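Local structure of enoyl-CoA hydratase/isomerase (Shewanella pealeana, 4KPK) at residues S69-V74 and A124-M129; G148-I153 and P183-A188; I158-E163 and D223-P228. The protein belongs to the crotonase-like enoyl-CoA hydratase/isomerase family and probably acts as an isomerase or hydratase on acyl-CoA thioesters. All coordinates share one frame; numbering follows the deposited sequence.

In the fold
The three contacts follow the crotonase core from near one end of the strand order of its main sheet to the other. Contact 1 joins helices 65-80 and 113-132 and is complete before contact 2 begins. Contact 2 (helices 148-155 and 182-189) and contact 3 (strand 158-161 with helix 222-235) interleave along the chain, helix 148-155 being followed by strand 158-161. Centres of contacts 1 and 2 lie about 14 Å apart, and Met127 packs on Gly151 and Leu152; contacts 2 and 3, about 18 Å apart, meet through Ile153 and Ala159. Contacts 1 and 3, about 23 Å apart between centres, do not touch. Contacts 1 and 2 border the second subunit, contacts 2 and 3 the third.

Contact 1: residues S69-V74 and A124-M129; sequences SEMIQV and ARLMSM
Leu126 lays its two methyl groups against the base of Met71, a selenomethionine, with CD1 3.8 Å from Met71 CB and CD2 4.0 Å from that same carbon. CD2 also approaches Met71 SE, while CD1 rests near the backbone N of Ile72. The leucine reaches across because its CG stands anti to the backbone N (chi1 176°), which carries the forked end over to the neighbouring helix. Met71 starts toward Leu126 but then runs on, extended beyond CG, to pack against Met52 and Leu54 of strand 49-54; it is one of the links between this helix pair and the sheet.

Ile72 fills the next position along the interface. Its CG1 lies 4.0 Å from Leu126 CB and equally near Leu126 CA, so this branch presses on the root of the leucine rather than on its tip. The other branch, CG2, is directed to a second selenomethionine and comes 3.8 Å from Met129 SE, the two side chains meeting at about a right angle. Met129 is bent at its last torsion (chi3 21°), and this turns CE back to 3.6 Å from Ile72 O.

Helices 65-80 and 113-132 run roughly parallel here, their local axes inclined by 32° and 9.6 Å apart at closest approach. Ile68 and Leu75, one turn to either side on helix 65-80, also touch Leu126 and widen the apolar seam. Ala124 and Ser128, which take no part in the seam, pack on Ser265 and Leu261 of the second subunit. Every side-chain atom that meets across the seam is carbon or selenium, which implies cohesion by dispersion and exclusion of water, with the fit set by branch shape rather than by directional bonds.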
loop_
_atom_site.group_PDB
_atom_site.type_symbol
_atom_site.label_atom_id
_atom_site.label_comp_id
_atom_site.label_asym_id
_atom_site.label_seq_id
_atom_site.Cartn_x
_atom_site.Cartn_y
_atom_site.Cartn_z
ATOM N N SER A 69 30.202 -6.136 -4.818
ATOM C CA SER A 69 30.814 -5.619 -6.042
ATOM C C SER A 69 30.651 -6.566 -7.210
ATOM O O SER A 69 30.368 -6.164 -8.366
ATOM C CB SER A 69 32.296 -5.279 -5.814
ATOM O OG SER A 69 33.021 -5.463 -7.014
ATOM N N GLU A 70 30.794 -7.858 -6.920
ATOM C CA GLU A 70 30.571 -8.848 -7.959
ATOM C C GLU A 70 29.143 -8.775 -8.496
ATOM O O GLU A 70 28.908 -8.920 -9.677
ATOM C CB GLU A 70 30.931 -10.235 -7.420
ATOM C CG GLU A 70 32.426 -10.361 -7.163
ATOM C CD GLU A 70 32.930 -11.772 -7.068
ATOM O OE1 GLU A 70 32.143 -12.721 -6.837
ATOM O OE2 GLU A 70 34.147 -11.935 -7.194
HETATM N N MSE A 71 28.179 -8.515 -7.632
HETATM C CA MSE A 71 26.767 -8.454 -8.056
HETATM C C MSE A 71 26.543 -7.276 -8.956
HETATM O O MSE A 71 25.854 -7.408 -9.964
HETATM C CB MSE A 71 25.888 -8.417 -6.809
HETATM C CG MSE A 71 25.606 -9.857 -6.335
HETATM SE SE MSE A 71 24.462 -9.812 -4.729
HETATM C CE MSE A 71 24.444 -11.708 -4.160
ATOM N N ILE A 72 27.138 -6.120 -8.606
ATOM C CA ILE A 72 27.162 -4.947 -9.526
ATOM C C ILE A 72 27.713 -5.289 -10.907
ATOM O O ILE A 72 27.095 -4.992 -11.921
ATOM C CB ILE A 72 27.910 -3.746 -8.885
ATOM C CG1 ILE A 72 27.159 -3.302 -7.609
ATOM C CG2 ILE A 72 28.096 -2.563 -9.867
ATOM C CD1 ILE A 72 27.925 -2.373 -6.704
ATOM N N GLN A 73 28.866 -5.947 -10.957
ATOM C CA GLN A 73 29.464 -6.321 -12.213
ATOM C C GLN A 73 28.574 -7.236 -13.077
ATOM O O GLN A 73 28.491 -7.041 -14.292
ATOM C CB GLN A 73 30.781 -7.062 -11.967
ATOM C CG GLN A 73 31.943 -6.204 -11.524
ATOM C CD GLN A 73 33.165 -7.045 -11.242
ATOM O OE1 GLN A 73 33.622 -7.807 -12.106
ATOM N NE2 GLN A 73 33.690 -6.947 -10.019
ATOM N N VAL A 74 27.948 -8.256 -12.458
ATOM C CA VAL A 74 27.092 -9.143 -13.204
ATOM C C VAL A 74 25.839 -8.419 -13.755
ATOM O O VAL A 74 25.383 -8.651 -14.905
ATOM C CB VAL A 74 26.680 -10.329 -12.345
ATOM C CG1 VAL A 74 25.625 -11.173 -13.066
ATOM C CG2 VAL A 74 27.885 -11.192 -11.988
ATOM N N ALA A 124 23.938 0.718 -1.823
ATOM C CA ALA A 124 22.767 1.442 -2.375
ATOM C C ALA A 124 22.711 1.441 -3.903
ATOM O O ALA A 124 21.616 1.352 -4.502
ATOM C CB ALA A 124 22.678 2.840 -1.858
ATOM N N ARG A 125 23.890 1.547 -4.513
ATOM C CA ARG A 125 24.054 1.448 -5.970
ATOM C C ARG A 125 23.642 0.036 -6.461
ATOM O O ARG A 125 22.948 -0.112 -7.459
ATOM C CB ARG A 125 25.527 1.752 -6.328
ATOM C CG ARG A 125 25.909 1.613 -7.794
ATOM C CD ARG A 125 27.415 1.922 -8.052
ATOM N NE ARG A 125 27.718 2.011 -9.482
ATOM C CZ ARG A 125 27.349 3.037 -10.286
ATOM N NH1 ARG A 125 26.646 4.068 -9.831
ATOM N NH2 ARG A 125 27.674 3.032 -11.571
ATOM N N LEU A 126 24.091 -0.993 -5.772
ATOM C CA LEU A 126 23.569 -2.386 -6.046
ATOM C C LEU A 126 22.011 -2.473 -6.062
ATOM O O LEU A 126 21.438 -2.858 -7.049
ATOM C CB LEU A 126 24.148 -3.384 -5.046
ATOM C CG LEU A 126 23.607 -4.840 -5.169
ATOM C CD1 LEU A 126 23.677 -5.301 -6.610
ATOM C CD2 LEU A 126 24.280 -5.796 -4.229
HETATM N N MSE A 127 21.324 -2.074 -5.018
HETATM C CA MSE A 127 19.872 -2.149 -4.984
HETATM C C MSE A 127 19.209 -1.321 -6.068
HETATM O O MSE A 127 18.239 -1.736 -6.714
HETATM C CB MSE A 127 19.399 -1.643 -3.663
HETATM C CG MSE A 127 19.745 -2.445 -2.433
HETATM SE SE MSE A 127 19.260 -4.374 -2.471
HETATM C CE MSE A 127 20.765 -5.006 -1.361
ATOM N N SER A 128 19.698 -0.091 -6.250
ATOM C CA SER A 128 19.129 0.769 -7.265
ATOM C C SER A 128 19.219 0.188 -8.677
ATOM O O SER A 128 18.206 0.143 -9.397
ATOM C CB SER A 128 19.791 2.163 -7.223
ATOM O OG SER A 128 19.069 3.031 -8.065
HETATM N N MSE A 129 20.403 -0.268 -9.073
HETATM C CA MSE A 129 20.575 -0.881 -10.364
HETATM C C MSE A 129 19.725 -2.128 -10.541
HETATM O O MSE A 129 19.248 -2.391 -11.652
HETATM C CB MSE A 129 21.983 -1.414 -10.641
HETATM C CG MSE A 129 23.043 -0.306 -10.694
HETATM SE SE MSE A 129 24.815 -1.066 -11.173
HETATM C CE MSE A 129 24.245 -2.740 -12.005
#

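Contact 2: residues G148-I153 and P183-A188; sequences GALGLI and PYVTRA
Two short helices of the crotonase core, 148-155 and 182-189, meet here through a small buried apolar contact. Val185 supplies the projecting group: its CG2 methyl lies 4.1 Å from Leu150 CG, touching the branch point of the leucine while the two side chains cross at about a right angle. The same methyl sits 4.3 Å from Gly151 CA. Val185 holds CG1 anti to the backbone N (chi1 163°), which leaves CG2, beside the backbone N and anti to the carbonyl carbon, as the branch turned to helix 148-155. With no side chain at Gly151, the valine methyl meets the bare backbone there, and the two CA atoms, Gly151 CA and Val185 CA, are 6.1 Å apart.

In crotonases a backbone N-H at the N-terminal end of the helix corresponding to 148-155 forms half of the oxyanion hole that receives the thioester carbonyl of the acyl-CoA substrate; the Gly148 N-H probably does so here, as in relatives. Leu150 and Gly151, which receive the valine, follow within the next turn, and the helix is succeeded in the chain by strand 158-161 of the main sheet.

Beyond the contact, Leu150 also packs on Ile214, and Val185 reaches Cys154 one turn further along. Tyr184 begins toward helix 148-155, and its ring continues to Cys155 of the same helix and to Met127 and Asp131 of helix 113-132. Thr186 packs on Leu248 of the second subunit and Ala188 on Arg192 of the third.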
loop_
_atom_site.group_PDB
_atom_site.type_symbol
_atom_site.label_atom_id
_atom_site.label_comp_id
_atom_site.label_asym_id
_atom_site.label_seq_id
_atom_site.Cartn_x
_atom_site.Cartn_y
_atom_site.Cartn_z
ATOM N N GLY A 148 20.964 -7.905 3.515
ATOM C CA GLY A 148 20.759 -7.244 2.206
ATOM C C GLY A 148 19.972 -8.082 1.195
ATOM O O GLY A 148 19.483 -7.540 0.167
ATOM N N ALA A 149 19.863 -9.404 1.477
ATOM C CA ALA A 149 19.138 -10.354 0.618
ATOM C C ALA A 149 17.686 -10.009 0.515
ATOM O O ALA A 149 17.108 -10.045 -0.547
ATOM C CB ALA A 149 19.285 -11.785 1.140
ATOM N N LEU A 150 17.091 -9.630 1.629
ATOM C CA LEU A 150 15.752 -9.143 1.589
ATOM C C LEU A 150 15.609 -7.954 0.646
ATOM O O LEU A 150 14.589 -7.871 -0.053
ATOM C CB LEU A 150 15.311 -8.782 2.970
ATOM C CG LEU A 150 13.830 -8.449 3.121
ATOM C CD1 LEU A 150 12.924 -9.557 2.629
ATOM C CD2 LEU A 150 13.597 -8.173 4.596
ATOM N N GLY A 151 16.616 -7.071 0.573
ATOM C CA GLY A 151 16.556 -5.932 -0.368
ATOM C C GLY A 151 16.553 -6.403 -1.801
ATOM O O GLY A 151 15.719 -6.047 -2.621
ATOM N N LEU A 152 17.472 -7.257 -2.137
ATOM C CA LEU A 152 17.401 -7.852 -3.445
ATOM C C LEU A 152 16.057 -8.430 -3.769
ATOM O O LEU A 152 15.573 -8.271 -4.879
ATOM C CB LEU A 152 18.433 -8.979 -3.596
ATOM C CG LEU A 152 19.908 -8.543 -3.372
ATOM C CD1 LEU A 152 20.746 -9.783 -3.508
ATOM C CD2 LEU A 152 20.405 -7.438 -4.301
ATOM N N ILE A 153 15.472 -9.180 -2.849
ATOM C CA ILE A 153 14.170 -9.793 -3.125
ATOM C C ILE A 153 13.129 -8.717 -3.361
ATOM O O ILE A 153 12.405 -8.731 -4.328
ATOM C CB ILE A 153 13.723 -10.667 -1.939
ATOM C CG1 ILE A 153 14.623 -11.872 -1.884
ATOM C CG2 ILE A 153 12.241 -10.986 -2.075
ATOM C CD1 ILE A 153 14.682 -12.501 -0.518
ATOM N N PRO A 183 13.875 1.410 1.452
ATOM C CA PRO A 183 12.917 1.996 0.529
ATOM C C PRO A 183 12.203 0.923 -0.253
ATOM O O PRO A 183 11.023 1.016 -0.528
ATOM C CB PRO A 183 13.804 2.941 -0.398
ATOM C CG PRO A 183 15.067 3.197 0.358
ATOM C CD PRO A 183 15.227 2.033 1.335
ATOM N N TYR A 184 12.949 -0.090 -0.639
ATOM C CA TYR A 184 12.462 -1.174 -1.435
ATOM C C TYR A 184 11.649 -2.103 -0.568
ATOM O O TYR A 184 10.640 -2.639 -0.974
ATOM C CB TYR A 184 13.672 -1.897 -2.061
ATOM C CG TYR A 184 14.562 -0.896 -2.761
ATOM C CD1 TYR A 184 14.239 -0.416 -4.022
ATOM C CD2 TYR A 184 15.698 -0.404 -2.157
ATOM C CE1 TYR A 184 15.061 0.556 -4.670
ATOM C CE2 TYR A 184 16.493 0.580 -2.782
ATOM C CZ TYR A 184 16.191 1.042 -4.034
ATOM O OH TYR A 184 17.002 2.021 -4.673
ATOM N N VAL A 185 12.081 -2.285 0.654
ATOM C CA VAL A 185 11.399 -3.258 1.506
ATOM C C VAL A 185 10.051 -2.697 1.888
ATOM O O VAL A 185 9.067 -3.424 1.889
ATOM C CB VAL A 185 12.238 -3.634 2.710
ATOM C CG1 VAL A 185 11.410 -4.306 3.802
ATOM C CG2 VAL A 185 13.393 -4.512 2.257
ATOM N N THR A 186 10.019 -1.386 2.146
ATOM C CA THR A 186 8.809 -0.663 2.498
ATOM C C THR A 186 7.812 -0.617 1.353
ATOM O O THR A 186 6.573 -0.785 1.536
ATOM C CB THR A 186 9.166 0.752 3.032
ATOM O OG1 THR A 186 10.052 0.589 4.116
ATOM C CG2 THR A 186 7.964 1.465 3.572
ATOM N N ARG A 187 8.324 -0.415 0.164
ATOM C CA ARG A 187 7.468 -0.469 -0.994
ATOM C C ARG A 187 6.777 -1.856 -1.082
ATOM O O ARG A 187 5.602 -1.954 -1.430
ATOM C CB ARG A 187 8.268 -0.242 -2.265
ATOM C CG ARG A 187 7.430 0.058 -3.471
ATOM C CD ARG A 187 8.261 0.162 -4.722
ATOM N NE ARG A 187 9.258 -0.861 -4.736
ATOM C CZ ARG A 187 10.345 -0.877 -5.501
ATOM N NH1 ARG A 187 10.596 0.120 -6.314
ATOM N NH2 ARG A 187 11.181 -1.926 -5.448
ATOM N N ALA A 188 7.505 -2.912 -0.785
ATOM C CA ALA A 188 6.961 -4.254 -0.963
ATOM C C ALA A 188 5.930 -4.603 0.074
ATOM O O ALA A 188 4.832 -4.929 -0.261
ATOM C CB ALA A 188 8.091 -5.240 -0.921
#

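Contact 3: residues I158-E163 and D223-P228; sequences IAIANE and DAAAQP
Ile160 and Ala225 make the closest approach of this contact, with Ile160 CG2 3.7 Å from Ala225 CB. Both side chains leave their backbones facing each other, so the single methyl of the alanine meets one branch of the isoleucine directly. The longer branch extends along the helix: Ile160 CD1 is 3.9 Å from Ala225 O and 4.0 Å from Ala226 CA, with Ala226 CB a little farther away. CG1 stands anti to the carbonyl carbon (chi1 -49°) and the branch continues extended, which carries CD1 against the peptide joining Ala225 and Ala226.

Around this first shell, Leu222 and Phe229 of the same helix also pack on Ile160. Leu140, on neighbouring strand 137-141, touches both Ile160 and Ala226, while Asp217 touches Ile160 and Ala225, placing helix 222-235 over the sheet near strand 217-218, the outermost within this chain.

Farther out, backbone hydrogen bonds from Ile160 to Thr139 and Val141 hold strand 158-161 parallel to strand 137-141. The helix is kinked at Pro228, whose N makes no bond to the preceding turn. Small alanines opposite a branched isoleucine let helix backbone and strand lie close; the side chains meet carbon to carbon, and the nearest polar atom, Ala225 O, is met by a methyl, so the contact rests on dispersion and the exclusion of water.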
loop_
_atom_site.group_PDB
_atom_site.type_symbol
_atom_site.label_atom_id
_atom_site.label_comp_id
_atom_site.label_asym_id
_atom_site.label_seq_id
_atom_site.Cartn_x
_atom_site.Cartn_y
_atom_site.Cartn_z
ATOM N N ILE A 158 9.616 -10.434 -9.513
ATOM C CA ILE A 158 8.967 -11.700 -9.097
ATOM C C ILE A 158 9.915 -12.414 -8.162
ATOM O O ILE A 158 11.094 -12.504 -8.448
ATOM C CB ILE A 158 8.588 -12.635 -10.250
ATOM C CG1 ILE A 158 7.401 -12.059 -11.058
ATOM C CG2 ILE A 158 8.088 -13.976 -9.735
ATOM C CD1 ILE A 158 7.737 -11.820 -12.484
ATOM N N ALA A 159 9.368 -12.872 -7.026
ATOM C CA ALA A 159 10.075 -13.653 -6.026
ATOM C C ALA A 159 9.247 -14.901 -5.588
ATOM O O ALA A 159 8.005 -14.843 -5.275
ATOM C CB ALA A 159 10.384 -12.787 -4.822
ATOM N N ILE A 160 9.949 -16.027 -5.578
ATOM C CA ILE A 160 9.376 -17.334 -5.188
ATOM C C ILE A 160 10.296 -17.897 -4.143
ATOM O O ILE A 160 11.521 -17.794 -4.287
ATOM C CB ILE A 160 9.355 -18.266 -6.401
ATOM C CG1 ILE A 160 8.730 -17.515 -7.551
ATOM C CG2 ILE A 160 8.558 -19.543 -6.109
ATOM C CD1 ILE A 160 8.919 -18.164 -8.881
ATOM N N ALA A 161 9.741 -18.348 -3.047
ATOM C CA ALA A 161 10.541 -18.950 -1.979
ATOM C C ALA A 161 10.051 -20.407 -1.681
ATOM O O ALA A 161 8.939 -20.724 -2.062
ATOM C CB ALA A 161 10.476 -18.119 -0.730
ATOM N N ASN A 162 10.901 -21.244 -1.050
ATOM C CA ASN A 162 10.476 -22.588 -0.569
ATOM C C ASN A 162 9.822 -22.449 0.787
ATOM O O ASN A 162 9.746 -21.339 1.318
ATOM C CB ASN A 162 11.613 -23.623 -0.560
ATOM C CG ASN A 162 12.692 -23.354 0.478
ATOM O OD1 ASN A 162 12.632 -22.435 1.298
ATOM N ND2 ASN A 162 13.714 -24.180 0.427
ATOM N N GLU A 163 9.315 -23.558 1.325
ATOM C CA GLU A 163 8.485 -23.525 2.534
ATOM C C GLU A 163 9.272 -23.211 3.800
ATOM O O GLU A 163 8.725 -22.633 4.749
ATOM C CB GLU A 163 7.711 -24.855 2.677
ATOM C CG GLU A 163 6.334 -24.828 2.015
ATOM C CD GLU A 163 5.804 -26.216 1.713
ATOM O OE1 GLU A 163 5.668 -27.024 2.655
ATOM O OE2 GLU A 163 5.489 -26.498 0.531
ATOM N N ASP A 223 12.646 -24.358 -9.389
ATOM C CA ASP A 223 12.825 -24.465 -10.863
ATOM C C ASP A 223 11.495 -24.689 -11.597
ATOM O O ASP A 223 11.160 -23.960 -12.499
ATOM C CB ASP A 223 13.826 -25.589 -11.223
ATOM C CG ASP A 223 15.288 -25.167 -11.049
ATOM O OD1 ASP A 223 15.554 -24.056 -10.536
ATOM O OD2 ASP A 223 16.192 -25.939 -11.429
ATOM N N ALA A 224 10.706 -25.659 -11.163
ATOM C CA ALA A 224 9.378 -25.812 -11.682
ATOM C C ALA A 224 8.556 -24.539 -11.448
ATOM O O ALA A 224 7.789 -24.134 -12.314
ATOM C CB ALA A 224 8.687 -27.016 -11.059
ATOM N N ALA A 225 8.691 -23.908 -10.284
ATOM C CA ALA A 225 7.846 -22.743 -9.987
ATOM C C ALA A 225 8.170 -21.529 -10.917
ATOM O O ALA A 225 7.259 -20.724 -11.241
ATOM C CB ALA A 225 7.953 -22.338 -8.514
ATOM N N ALA A 226 9.443 -21.425 -11.333
ATOM C CA ALA A 226 9.897 -20.292 -12.147
ATOM C C ALA A 226 9.518 -20.457 -13.621
ATOM O O ALA A 226 9.369 -19.469 -14.338
ATOM C CB ALA A 226 11.398 -20.066 -11.990
ATOM N N GLN A 227 9.351 -21.700 -14.059
ATOM C CA GLN A 227 9.175 -21.989 -15.482
ATOM C C GLN A 227 8.039 -21.211 -16.149
ATOM O O GLN A 227 8.241 -20.582 -17.172
ATOM C CB GLN A 227 8.961 -23.513 -15.715
ATOM C CG GLN A 227 9.288 -23.957 -17.136
ATOM C CD GLN A 227 10.650 -23.457 -17.588
ATOM O OE1 GLN A 227 11.600 -23.501 -16.828
ATOM N NE2 GLN A 227 10.733 -22.922 -18.819
ATOM N N PRO A 228 6.828 -21.299 -15.581
ATOM C CA PRO A 228 5.698 -20.595 -16.163
ATOM C C PRO A 228 5.948 -19.077 -16.236
ATOM O O PRO A 228 5.563 -18.471 -17.206
ATOM C CB PRO A 228 4.551 -20.910 -15.210
ATOM C CG PRO A 228 5.199 -21.387 -13.940
ATOM C CD PRO A 228 6.444 -22.055 -14.375
#